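Local coordinates for protein succinyl-CoA ligase (ADP-forming) subunit alpha (Methanosaeta concilii, PDB 6HXI) that is a multidomain subunit of a succinyl-CoA ligase, with a CoA-ligase region and a helical region related to citrate synthase, and binds coenzyme A, at residues L367-K372 with G385-L390; A402-L407 with Q503-Y508. All blocks are in the same frame, centred on the assembly; numbering follows the deposited sequence.

Interaction 1 of 2, residues L367-K372 with G385-L390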
ATOM      1  N   LEU B 367      25.884   6.035 -12.787  1.00 31.08           N
ATOM      2  CA  LEU B 367      25.107   5.082 -12.022  1.00 28.01           C
ATOM      3  C   LEU B 367      25.696   3.685 -12.168  1.00 30.49           C
ATOM      4  O   LEU B 367      26.053   3.273 -13.281  1.00 29.73           O
ATOM      5  CB  LEU B 367      23.658   5.126 -12.548  1.00 28.17           C
ATOM      6  CG  LEU B 367      22.647   4.188 -11.946  1.00 30.96           C
ATOM      7  CD1 LEU B 367      22.465   4.469 -10.436  1.00 28.07           C
ATOM      8  CD2 LEU B 367      21.340   4.298 -12.684  1.00 36.11           C
ATOM      9  N   LEU B 368      25.858   2.967 -11.029  1.00 26.86           N
ATOM     10  CA  LEU B 368      26.391   1.604 -10.984  1.00 25.66           C
ATOM     11  C   LEU B 368      25.311   0.658 -10.482  1.00 31.48           C
ATOM     12  O   LEU B 368      24.599   0.995  -9.517  1.00 29.00           O
ATOM     13  CB  LEU B 368      27.578   1.541  -9.993  1.00 26.19           C
ATOM     14  CG  LEU B 368      28.776   2.445 -10.210  1.00 31.54           C
ATOM     15  CD1 LEU B 368      29.850   2.126  -9.189  1.00 33.19           C
ATOM     16  CD2 LEU B 368      29.420   2.209 -11.573  1.00 31.43           C
ATOM     17  N   TYR B 369      25.183  -0.517 -11.110  1.00 29.69           N
ATOM     18  CA  TYR B 369      24.277  -1.573 -10.644  1.00 28.55           C
ATOM     19  C   TYR B 369      25.221  -2.683 -10.261  1.00 31.83           C
ATOM     20  O   TYR B 369      25.854  -3.239 -11.143  1.00 29.79           O
ATOM     21  CB  TYR B 369      23.323  -2.103 -11.767  1.00 27.70           C
ATOM     22  CG  TYR B 369      22.245  -1.158 -12.251  1.00 27.32           C
ATOM     23  CD1 TYR B 369      21.844  -0.056 -11.472  1.00 28.86           C
ATOM     24  CD2 TYR B 369      21.476  -1.470 -13.367  1.00 26.22           C
ATOM     25  CE1 TYR B 369      20.769   0.745 -11.860  1.00 24.67           C
ATOM     26  CE2 TYR B 369      20.405  -0.671 -13.761  1.00 24.46           C
ATOM     27  CZ  TYR B 369      20.048   0.423 -13.003  1.00 25.87           C
ATOM     28  OH  TYR B 369      19.037   1.203 -13.474  1.00 27.26           O
ATOM     29  N   ALA B 370      25.350  -2.969  -8.955  1.00 31.04           N
ATOM     30  CA  ALA B 370      26.224  -4.002  -8.366  1.00 31.57           C
ATOM     31  C   ALA B 370      27.662  -3.804  -8.824  1.00 33.02           C
ATOM     32  O   ALA B 370      28.333  -4.748  -9.192  1.00 32.58           O
ATOM     33  CB  ALA B 370      25.721  -5.426  -8.704  1.00 31.33           C
ATOM     34  N   GLY B 371      28.079  -2.552  -8.881  1.00 29.02           N
ATOM     35  CA  GLY B 371      29.435  -2.190  -9.282  1.00 27.86           C
ATOM     36  C   GLY B 371      29.677  -2.098 -10.773  1.00 32.57           C
ATOM     37  O   GLY B 371      30.755  -1.702 -11.176  1.00 34.28           O
ATOM     38  N   LYS B 372      28.689  -2.395 -11.608  1.00 30.75           N
ATOM     39  CA  LYS B 372      28.847  -2.347 -13.078  1.00 30.84           C
ATOM     40  C   LYS B 372      28.195  -1.026 -13.593  1.00 35.42           C
ATOM     41  O   LYS B 372      27.064  -0.705 -13.211  1.00 31.89           O
ATOM     42  CB  LYS B 372      28.143  -3.603 -13.670  1.00 31.50           C
ATOM     43  CG  LYS B 372      28.490  -3.946 -15.076  1.00 58.58           C
ATOM     44  CD  LYS B 372      28.274  -5.426 -15.342  1.00 61.68           C
ATOM     45  CE  LYS B 372      28.644  -5.775 -16.769  1.00 77.81           C
ATOM     46  NZ  LYS B 372      30.112  -5.683 -17.019  1.00 84.48           N
ATOM     47  N   GLY B 385      16.427  -9.250 -17.390  1.00 28.09           N
ATOM     48  CA  GLY B 385      16.850 -10.400 -16.592  1.00 28.33           C
ATOM     49  C   GLY B 385      18.231 -10.190 -16.000  1.00 30.87           C
ATOM     50  O   GLY B 385      18.448 -10.538 -14.854  1.00 28.63           O
ATOM     51  N   GLY B 386      19.143  -9.590 -16.787  1.00 28.85           N
ATOM     52  CA  GLY B 386      20.499  -9.273 -16.369  1.00 27.89           C
ATOM     53  C   GLY B 386      20.506  -8.192 -15.306  1.00 31.42           C
ATOM     54  O   GLY B 386      21.281  -8.272 -14.371  1.00 33.06           O
ATOM     55  N   VAL B 387      19.644  -7.177 -15.448  1.00 25.97           N
ATOM     56  CA  VAL B 387      19.505  -6.085 -14.491  1.00 25.00           C
ATOM     57  C   VAL B 387      18.979  -6.636 -13.125  1.00 26.06           C
ATOM     58  O   VAL B 387      19.489  -6.266 -12.079  1.00 21.68           O
ATOM     59  CB  VAL B 387      18.650  -4.906 -15.043  1.00 27.19           C
ATOM     60  CG1 VAL B 387      18.211  -3.969 -13.921  1.00 25.92           C
ATOM     61  CG2 VAL B 387      19.401  -4.129 -16.099  1.00 26.12           C
ATOM     62  N   ILE B 388      18.042  -7.568 -13.159  1.00 23.56           N
ATOM     63  CA  ILE B 388      17.532  -8.228 -11.951  1.00 24.11           C
ATOM     64  C   ILE B 388      18.656  -9.085 -11.345  1.00 30.37           C
ATOM     65  O   ILE B 388      18.829  -9.070 -10.142  1.00 31.08           O
ATOM     66  CB  ILE B 388      16.257  -9.046 -12.318  1.00 26.18           C
ATOM     67  CG1 ILE B 388      15.070  -8.071 -12.610  1.00 25.90           C
ATOM     68  CG2 ILE B 388      15.917 -10.083 -11.254  1.00 22.76           C
ATOM     69  CD1 ILE B 388      13.771  -8.682 -13.212  1.00 26.53           C
ATOM     70  N   GLY B 389      19.444  -9.772 -12.185  1.00 26.02           N
ATOM     71  CA  GLY B 389      20.582 -10.546 -11.724  1.00 25.22           C
ATOM     72  C   GLY B 389      21.532  -9.690 -10.919  1.00 28.93           C
ATOM     73  O   GLY B 389      21.945 -10.079  -9.824  1.00 30.50           O
ATOM     74  N   LEU B 390      21.812  -8.481 -11.399  1.00 24.55           N
ATOM     75  CA  LEU B 390      22.715  -7.560 -10.686  1.00 24.67           C
ATOM     76  C   LEU B 390      22.115  -6.976  -9.426  1.00 28.99           C
ATOM     77  O   LEU B 390      22.720  -7.058  -8.349  1.00 27.90           O
ATOM     78  CB  LEU B 390      23.147  -6.407 -11.617  1.00 24.49           C
ATOM     79  CG  LEU B 390      24.017  -6.779 -12.830  1.00 27.22           C
ATOM     80  CD1 LEU B 390      24.133  -5.574 -13.770  1.00 24.10           C
ATOM     81  CD2 LEU B 390      25.414  -7.231 -12.383  1.00 30.08           C
TER
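Tyr-369 and Ala-370 lie against Val-387 and Leu-390, where the turn of a beta hairpin packs on the flank of helix 383-393. The hairpin belongs to a small antiparallel sheet. Strands 368-369 and 372-373 are joined by a type I' turn from Tyr-369 to Lys-372, with Ala-370 and Gly-371 at its corners, both at positive phi. Two backbone bonds close it: Tyr-369 N gives to Lys-372 O at 2.8 Å, and Lys-372 N gives to Tyr-369 O. No hydrogen bond links 367-372 to 385-390; apolar groups make the join.

Leu-390 contributes the largest share of the surface buried. Its CG stands anti to its own carbonyl carbon (chi1 -66°), and its two methyls divide between neighbouring turn residues. CD1 lies 3.9 Å from Tyr-369 O and also meets Tyr-369 CB. CD2 turns to Ala-370 CB at 4.1 Å. Lys-372 starts out toward the helix, and its CD comes near Leu-390 CD1, but the rest of the chain leads off.

One turn of helix earlier, Val-387 meets the tyrosine ring. The two side chains cross at a slant. Val-387 CG1 is anti to the backbone N (chi1 165°) and lies near CD2 and CE2 of the ring, 4.0 Å from Tyr-369 CE2. The ring runs on past the valine, and Tyr-369 OH is hydrogen-bonded to Gln-410 O of the second subunit. Helix 374-379 adds Leu-374 and Val-377 to the same apolar cluster. Ile-616 of the third subunit packs on Leu-390. The shortest approach across the contact is from Ala-370 CB to Leu-390 O, at 3.4 Å.

Interaction 2 of 2, residues A402-L407 with Q503-Y508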
ATOM      1  N   ALA B 402      19.256 -15.224 -17.286  1.00 28.35           N
ATOM      2  CA  ALA B 402      18.636 -13.911 -17.513  1.00 28.90           C
ATOM      3  C   ALA B 402      17.391 -14.053 -18.422  1.00 32.50           C
ATOM      4  O   ALA B 402      16.388 -13.434 -18.143  1.00 30.02           O
ATOM      5  CB  ALA B 402      19.656 -12.966 -18.147  1.00 29.88           C
ATOM      6  N   HIS B 403      17.429 -14.918 -19.450  1.00 31.35           N
ATOM      7  CA  HIS B 403      16.269 -15.139 -20.308  1.00 34.07           C
ATOM      8  C   HIS B 403      15.175 -15.889 -19.586  1.00 33.61           C
ATOM      9  O   HIS B 403      14.011 -15.657 -19.868  1.00 33.10           O
ATOM     10  CB  HIS B 403      16.663 -15.886 -21.591  1.00 39.18           C
ATOM     11  CG  HIS B 403      15.557 -15.985 -22.602  1.00 48.10           C
ATOM     12  ND1 HIS B 403      14.622 -17.038 -22.571  1.00 53.27           N
ATOM     13  CD2 HIS B 403      15.277 -15.194 -23.667  1.00 53.38           C
ATOM     14  CE1 HIS B 403      13.825 -16.854 -23.619  1.00 54.20           C
ATOM     15  NE2 HIS B 403      14.178 -15.767 -24.315  1.00 54.67           N
ATOM     16  N   PHE B 404      15.528 -16.797 -18.676  1.00 28.56           N
ATOM     17  CA  PHE B 404      14.545 -17.498 -17.876  1.00 26.87           C
ATOM     18  C   PHE B 404      13.773 -16.516 -16.997  1.00 29.21           C
ATOM     19  O   PHE B 404      12.553 -16.590 -16.926  1.00 26.66           O
ATOM     20  CB  PHE B 404      15.202 -18.599 -17.033  1.00 28.89           C
ATOM     21  CG  PHE B 404      14.202 -19.444 -16.304  1.00 30.05           C
ATOM     22  CD1 PHE B 404      13.408 -20.361 -16.989  1.00 33.34           C
ATOM     23  CD2 PHE B 404      14.002 -19.285 -14.939  1.00 31.15           C
ATOM     24  CE1 PHE B 404      12.435 -21.118 -16.305  1.00 33.09           C
ATOM     25  CE2 PHE B 404      13.039 -20.059 -14.258  1.00 34.57           C
ATOM     26  CZ  PHE B 404      12.252 -20.944 -14.950  1.00 31.95           C
ATOM     27  N   ILE B 405      14.477 -15.558 -16.369  1.00 26.52           N
ATOM     28  CA  ILE B 405      13.850 -14.534 -15.535  1.00 25.34           C
ATOM     29  C   ILE B 405      12.828 -13.751 -16.361  1.00 28.73           C
ATOM     30  O   ILE B 405      11.691 -13.578 -15.909  1.00 26.97           O
ATOM     31  CB  ILE B 405      14.909 -13.602 -14.875  1.00 26.65           C
ATOM     32  CG1 ILE B 405      15.699 -14.393 -13.793  1.00 26.51           C
ATOM     33  CG2 ILE B 405      14.210 -12.340 -14.264  1.00 22.85           C
ATOM     34  CD1 ILE B 405      16.966 -13.686 -13.296  1.00 34.62           C
ATOM     35  N   GLU B 406      13.213 -13.358 -17.584  1.00 25.36           N
ATOM     36  CA  GLU B 406      12.335 -12.610 -18.484  1.00 24.54           C
ATOM     37  C   GLU B 406      11.154 -13.459 -18.975  1.00 29.51           C
ATOM     38  O   GLU B 406      10.063 -12.928 -19.142  1.00 27.85           O
ATOM     39  CB  GLU B 406      13.128 -12.071 -19.651  1.00 25.61           C
ATOM     40  CG  GLU B 406      14.143 -11.011 -19.198  1.00 36.81           C
ATOM     41  CD  GLU B 406      14.902 -10.321 -20.318  1.00 55.58           C
ATOM     42  OE1 GLU B 406      15.993  -9.769 -20.055  1.00 52.31           O
ATOM     43  OE2 GLU B 406      14.391 -10.302 -21.458  1.00 64.80           O
ATOM     44  N   LEU B 407      11.361 -14.790 -19.159  1.00 26.56           N
ATOM     45  CA  LEU B 407      10.287 -15.707 -19.550  1.00 28.03           C
ATOM     46  C   LEU B 407       9.236 -15.803 -18.434  1.00 27.01           C
ATOM     47  O   LEU B 407       8.060 -15.753 -18.729  1.00 26.95           O
ATOM     48  CB  LEU B 407      10.893 -17.074 -19.870  1.00 30.63           C
ATOM     49  CG  LEU B 407      10.017 -18.256 -20.319  1.00 38.30           C
ATOM     50  CD1 LEU B 407       9.277 -17.937 -21.645  1.00 41.61           C
ATOM     51  CD2 LEU B 407      10.933 -19.510 -20.590  1.00 37.96           C
ATOM     52  N   GLN B 503       4.438 -25.982 -19.636  1.00 47.54           N
ATOM     53  CA  GLN B 503       5.173 -26.660 -20.689  1.00 48.28           C
ATOM     54  C   GLN B 503       6.205 -25.760 -21.328  1.00 51.39           C
ATOM     55  O   GLN B 503       7.311 -26.218 -21.585  1.00 49.67           O
ATOM     56  CB  GLN B 503       4.233 -27.308 -21.718  1.00 50.73           C
ATOM     57  CG  GLN B 503       4.834 -28.515 -22.474  1.00 68.12           C
ATOM     58  CD  GLN B 503       5.600 -29.519 -21.624  1.00 88.98           C
ATOM     59  OE1 GLN B 503       5.028 -30.291 -20.826  1.00 84.74           O
ATOM     60  NE2 GLN B 503       6.921 -29.533 -21.803  1.00 75.98           N
ATOM     61  N   LEU B 504       5.871 -24.473 -21.499  1.00 48.45           N
ATOM     62  CA  LEU B 504       6.798 -23.465 -22.020  1.00 49.72           C
ATOM     63  C   LEU B 504       8.039 -23.342 -21.100  1.00 49.63           C
ATOM     64  O   LEU B 504       9.153 -23.343 -21.598  1.00 50.39           O
ATOM     65  CB  LEU B 504       6.084 -22.108 -22.171  1.00 49.98           C
ATOM     66  CG  LEU B 504       5.164 -22.008 -23.405  1.00 56.25           C
ATOM     67  CD1 LEU B 504       3.875 -21.194 -23.099  1.00 56.81           C
ATOM     68  CD2 LEU B 504       5.921 -21.456 -24.614  1.00 57.87           C
ATOM     69  N   LEU B 505       7.825 -23.335 -19.769  1.00 42.09           N
ATOM     70  CA  LEU B 505       8.873 -23.240 -18.735  1.00 39.23           C
ATOM     71  C   LEU B 505       9.729 -24.476 -18.660  1.00 44.09           C
ATOM     72  O   LEU B 505      10.954 -24.382 -18.684  1.00 46.53           O
ATOM     73  CB  LEU B 505       8.273 -22.909 -17.365  1.00 37.65           C
ATOM     74  CG  LEU B 505       7.728 -21.520 -17.153  1.00 41.65           C
ATOM     75  CD1 LEU B 505       6.846 -21.471 -15.942  1.00 40.77           C
ATOM     76  CD2 LEU B 505       8.844 -20.477 -17.034  1.00 47.36           C
ATOM     77  N   ILE B 506       9.103 -25.638 -18.619  1.00 40.73           N
ATOM     78  CA  ILE B 506       9.813 -26.909 -18.600  1.00 40.69           C
ATOM     79  C   ILE B 506      10.576 -27.172 -19.903  1.00 43.86           C
ATOM     80  O   ILE B 506      11.708 -27.695 -19.839  1.00 45.21           O
ATOM     81  CB  ILE B 506       8.834 -28.061 -18.277  1.00 44.30           C
ATOM     82  CG1 ILE B 506       8.427 -28.043 -16.790  1.00 44.58           C
ATOM     83  CG2 ILE B 506       9.415 -29.412 -18.728  1.00 46.20           C
ATOM     84  CD1 ILE B 506       7.570 -29.324 -16.341  1.00 51.39           C
ATOM     85  N   SER B 507       9.969 -26.882 -21.074  1.00 39.72           N
ATOM     86  CA  SER B 507      10.674 -27.161 -22.340  1.00 41.81           C
ATOM     87  C   SER B 507      11.961 -26.299 -22.447  1.00 43.82           C
ATOM     88  O   SER B 507      13.043 -26.819 -22.718  1.00 45.12           O
ATOM     89  CB  SER B 507       9.750 -27.056 -23.559  1.00 46.36           C
ATOM     90  OG  SER B 507       9.045 -25.826 -23.621  1.00 56.74           O
ATOM     91  N   TYR B 508      11.859 -25.035 -22.070  1.00 38.64           N
ATOM     92  CA  TYR B 508      13.022 -24.153 -22.017  1.00 37.20           C
ATOM     93  C   TYR B 508      14.156 -24.674 -21.073  1.00 41.32           C
ATOM     94  O   TYR B 508      15.315 -24.646 -21.462  1.00 43.77           O
ATOM     95  CB  TYR B 508      12.585 -22.711 -21.664  1.00 36.56           C
ATOM     96  CG  TYR B 508      13.740 -21.729 -21.650  1.00 38.14           C
ATOM     97  CD1 TYR B 508      14.145 -21.088 -22.818  1.00 42.17           C
ATOM     98  CD2 TYR B 508      14.528 -21.566 -20.513  1.00 38.48           C
ATOM     99  CE1 TYR B 508      15.282 -20.282 -22.847  1.00 46.45           C
ATOM    100  CE2 TYR B 508      15.663 -20.750 -20.527  1.00 39.39           C
ATOM    101  CZ  TYR B 508      16.012 -20.083 -21.685  1.00 46.57           C
ATOM    102  OH  TYR B 508      17.123 -19.293 -21.716  1.00 42.64           O
TER
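Tyr-508 reaches across to His-403, Phe-404 and Leu-407, and each part of it has a different neighbour. Its CG is anti to its backbone N (chi1 -178°), which sends the ring out toward helix 399-412. CB lies 3.8 Å from Leu-407 CD2. The same methyl also touches the first ring atom, Tyr-508 CG, at 3.7 Å. Further along, Tyr-508 CD2 meets Phe-404 CD1 at 3.9 Å. Tyr-508 CD2 lies at the edge of the Phe-404 ring, near that ring's plane. CE2, further out, approaches Phe-404 CB. Segments 402-407 of helix 399-412 and 503-508 of helix 500-512 run antiparallel, their axes 11.2 Å apart at closest approach and at 175°, in the helical region related to the C-terminal domain of citrate synthase. Tyr-508 CE1, across the ring from CD2, approaches His-403 ND1 to 3.3 Å. His-403 ND1, Phe-404 CD1 and Leu-407 CD2 lie on the same side of the tyrosine plane. The imidazole and phenol planes are only 23° from parallel, but the rings are slid apart and barely overlap. At the tip, Tyr-508 OH sits 3.4 Å from His-403 CB and is hydrogen-bonded to Tyr-400 O. Leu-505, on the same helix as Tyr-508, touches both Phe-404 and Leu-407. Its CD2 meets Phe-404 CE1 at 3.7 Å and also reaches Leu-407 CG.

Interaction 1 is the more buried of the two. Interaction 2 is partly buried, with His-403 and Tyr-508 on its more open side. They share no helix, but helix 383-393 of interaction 1 is followed in the chain by helix 399-412 of interaction 2. The two are joined by a probable hydrogen bond from Gly-385 N to Glu-406 OE1, 2.7 Å, and by Ala-402 CB packing on the glycines. Interaction 1 sets a hairpin on a helix with aliphatic groups and one ring. Interaction 2 pairs two helices far apart in sequence through aromatic rings and leucines. Both also touch the second subunit.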